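Local coordinates for protein alginase (Pseudoalteromonas, PDB 4Q8K) that probably cleaves the polysaccharide alginate as a family 18 polysaccharide lyase and binds a calcium ion, at residues A[197-201]-A[202-206]. Sequence-based numbering, arbitrary orientation.
Sequences LRVAM and TQTYE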
ATOM      1  N   LEU A 197     -18.946   1.967  -6.079  1.00 30.64           N
ATOM      2  CA  LEU A 197     -18.778   3.328  -5.575  1.00 29.16           C
ATOM      3  C   LEU A 197     -17.734   4.109  -6.354  1.00 27.35           C
ATOM      4  O   LEU A 197     -17.584   5.313  -6.159  1.00 28.21           O
ATOM      5  CB  LEU A 197     -18.390   3.321  -4.099  1.00 27.94           C
ATOM      6  CG  LEU A 197     -19.340   2.697  -3.076  1.00 30.56           C
ATOM      7  CD1 LEU A 197     -18.677   2.705  -1.714  1.00 31.22           C
ATOM      8  CD2 LEU A 197     -20.660   3.448  -3.031  1.00 34.12           C
ATOM      9  N   ARG A 198     -17.003   3.426  -7.231  1.00 29.00           N
ATOM     10  CA  ARG A 198     -15.880   4.063  -7.932  1.00 27.19           C
ATOM     11  C   ARG A 198     -16.288   5.150  -8.913  1.00 30.66           C
ATOM     12  O   ARG A 198     -17.203   4.971  -9.718  1.00 30.69           O
ATOM     13  CB  ARG A 198     -15.031   3.015  -8.640  1.00 26.77           C
ATOM     14  CG  ARG A 198     -14.502   1.992  -7.677  1.00 23.39           C
ATOM     15  CD  ARG A 198     -13.703   0.909  -8.381  1.00 23.41           C
ATOM     16  NE  ARG A 198     -13.406  -0.175  -7.456  1.00 21.39           N
ATOM     17  CZ  ARG A 198     -12.941  -1.369  -7.833  1.00 22.01           C
ATOM     18  NH1 ARG A 198     -12.712  -1.623  -9.116  1.00 25.28           N
ATOM     19  NH2 ARG A 198     -12.711  -2.310  -6.932  1.00 22.19           N
ATOM     20  N   VAL A 199     -15.593   6.281  -8.825  1.00 25.95           N
ATOM     21  CA  VAL A 199     -15.774   7.385  -9.752  1.00 29.29           C
ATOM     22  C   VAL A 199     -14.402   7.948 -10.097  1.00 29.92           C
ATOM     23  O   VAL A 199     -13.379   7.365  -9.736  1.00 25.00           O
ATOM     24  CB  VAL A 199     -16.676   8.483  -9.159  1.00 32.11           C
ATOM     25  CG1 VAL A 199     -18.123   7.973  -9.039  1.00 31.61           C
ATOM     26  CG2 VAL A 199     -16.139   8.940  -7.804  1.00 30.75           C
ATOM     27  N   ALA A 200     -14.367   9.070 -10.801  1.00 30.25           N
ATOM     28  CA  ALA A 200     -13.091   9.654 -11.204  1.00 27.54           C
ATOM     29  C   ALA A 200     -12.332  10.192  -9.997  1.00 24.65           C
ATOM     30  O   ALA A 200     -12.931  10.530  -8.979  1.00 26.57           O
ATOM     31  CB  ALA A 200     -13.313  10.751 -12.239  1.00 32.95           C
ATOM     32  N   MET A 201     -11.008  10.254 -10.101  1.00 26.30           N
ATOM     33  CA  MET A 201     -10.212  10.869  -9.043  1.00 27.78           C
ATOM     34  C   MET A 201     -10.701  12.291  -8.780  1.00 27.26           C
ATOM     35  O   MET A 201     -10.784  12.728  -7.636  1.00 29.52           O
ATOM     36  CB  MET A 201      -8.721  10.886  -9.403  1.00 26.88           C
ATOM     37  CG  MET A 201      -8.041   9.502  -9.329  1.00 26.08           C
ATOM     38  SD  MET A 201      -7.937   8.862  -7.650  1.00 23.18           S
ATOM     39  CE  MET A 201      -6.701   9.910  -6.909  1.00 22.28           C
ATOM     40  N   THR A 202     -11.037  12.995  -9.855  1.00 26.22           N
ATOM     41  CA  THR A 202     -11.482  14.383  -9.776  1.00 26.76           C
ATOM     42  C   THR A 202     -12.914  14.544  -9.263  1.00 28.93           C
ATOM     43  O   THR A 202     -13.424  15.661  -9.181  1.00 28.99           O
ATOM     44  CB  THR A 202     -11.391  15.068 -11.154  1.00 27.89           C
ATOM     45  OG1 THR A 202     -12.065  14.266 -12.132  1.00 32.64           O
ATOM     46  CG2 THR A 202      -9.935  15.249 -11.566  1.00 30.60           C
ATOM     47  N   GLN A 203     -13.566  13.440  -8.924  1.00 27.51           N
ATOM     48  CA  GLN A 203     -14.941  13.509  -8.456  1.00 25.86           C
ATOM     49  C   GLN A 203     -15.121  13.142  -7.000  1.00 29.90           C
ATOM     50  O   GLN A 203     -16.245  13.006  -6.533  1.00 33.24           O
ATOM     51  CB  GLN A 203     -15.851  12.637  -9.320  1.00 30.74           C
ATOM     52  CG  GLN A 203     -15.962  13.112 -10.747  1.00 33.25           C
ATOM     53  CD  GLN A 203     -16.882  12.240 -11.558  1.00 40.05           C
ATOM     54  OE1 GLN A 203     -16.797  11.010 -11.500  1.00 39.84           O
ATOM     55  NE2 GLN A 203     -17.788  12.866 -12.308  1.00 43.96           N
ATOM     56  N   THR A 204     -14.039  12.944  -6.253  1.00 30.68           N
ATOM     57  CA  THR A 204     -14.153  12.734  -4.821  1.00 28.23           C
ATOM     58  C   THR A 204     -13.209  13.513  -3.974  1.00 28.96           C
ATOM     59  O   THR A 204     -12.132  13.811  -4.374  1.00 25.86           O
ATOM     60  CB  THR A 204     -13.890  11.274  -4.371  1.00 30.69           C
ATOM     61  OG1 THR A 204     -12.630  10.832  -4.850  1.00 38.09           O
ATOM     62  CG2 THR A 204     -14.895  10.384  -4.897  1.00 27.66           C
ATOM     63  N   TYR A 205     -13.617  13.721  -2.741  1.00 31.76           N
ATOM     64  CA  TYR A 205     -12.745  14.179  -1.701  1.00 30.89           C
ATOM     65  C   TYR A 205     -12.600  13.022  -0.704  1.00 29.52           C
ATOM     66  O   TYR A 205     -13.542  12.642  -0.095  1.00 31.76           O
ATOM     67  CB  TYR A 205     -13.285  15.454  -1.031  1.00 31.43           C
ATOM     68  CG  TYR A 205     -12.440  15.925   0.102  1.00 30.38           C
ATOM     69  CD1 TYR A 205     -11.319  16.685  -0.111  1.00 30.39           C
ATOM     70  CD2 TYR A 205     -12.739  15.575   1.377  1.00 32.71           C
ATOM     71  CE1 TYR A 205     -10.541  17.090   0.924  1.00 30.66           C
ATOM     72  CE2 TYR A 205     -11.956  15.968   2.409  1.00 34.79           C
ATOM     73  CZ  TYR A 205     -10.866  16.726   2.168  1.00 31.65           C
ATOM     74  OH  TYR A 205     -10.113  17.088   3.208  1.00 43.29           O
ATOM     75  N   GLU A 206     -11.410  12.453  -0.600  1.00 27.14           N
ATOM     76  CA  GLU A 206     -11.138  11.362   0.324  1.00 26.86           C
ATOM     77  C   GLU A 206     -10.010  11.673   1.252  1.00 23.63           C
ATOM     78  O   GLU A 206      -9.035  12.236   0.861  1.00 25.21           O
ATOM     79  CB  GLU A 206     -10.620  10.139  -0.373  1.00 26.91           C
ATOM     80  CG  GLU A 206     -11.403   9.562  -1.454  1.00 33.57           C
ATOM     81  CD  GLU A 206     -10.587   8.500  -2.178  1.00 28.31           C
ATOM     82  OE1 GLU A 206     -10.645   7.367  -1.730  1.00 30.25           O
ATOM     83  OE2 GLU A 206      -9.938   8.835  -3.162  1.00 27.80           O
TER
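A200 and Q203 close a type I beta turn, a single turn of 3-10 helix, through which the loop of 197-201 runs directly into the strand beginning at T204. The Q203 backbone N donates to A200 O over 3.0 Å. The Q203 side chain folds back over the same turn: with CG anti to its own carbonyl carbon (chi1 -65°) and the chain extended beyond, OE1 accepts the A200 backbone N at 3.2 Å, in a nearly straight bond (164°). A200 is thus gripped at both its N-H and its C=O by one residue. CG, CD and OE1 of Q203 also touch A200 CB, and OE1 lies 3.4 Å from V199 CB, the V199 and Q203 side chains crossing at about a right angle. A leucine in place of Q203 would probably leave the A200 N-H without this acceptor and the turn less firmly closed. Alongside, the methyls V199 CG2 and T204 CG2 press together at 3.5 Å, a tight contact. T202 OG1 is hydrogen-bonded to D311 OD2, while M201 O accepts a hydrogen bond from N291 ND2. The turn ends the loop joining strands 186-193 and 204-216, one from each sheet of the jelly-roll beta-sandwich, and V199 and T204 both touch T368 of adjacent strand 355-368.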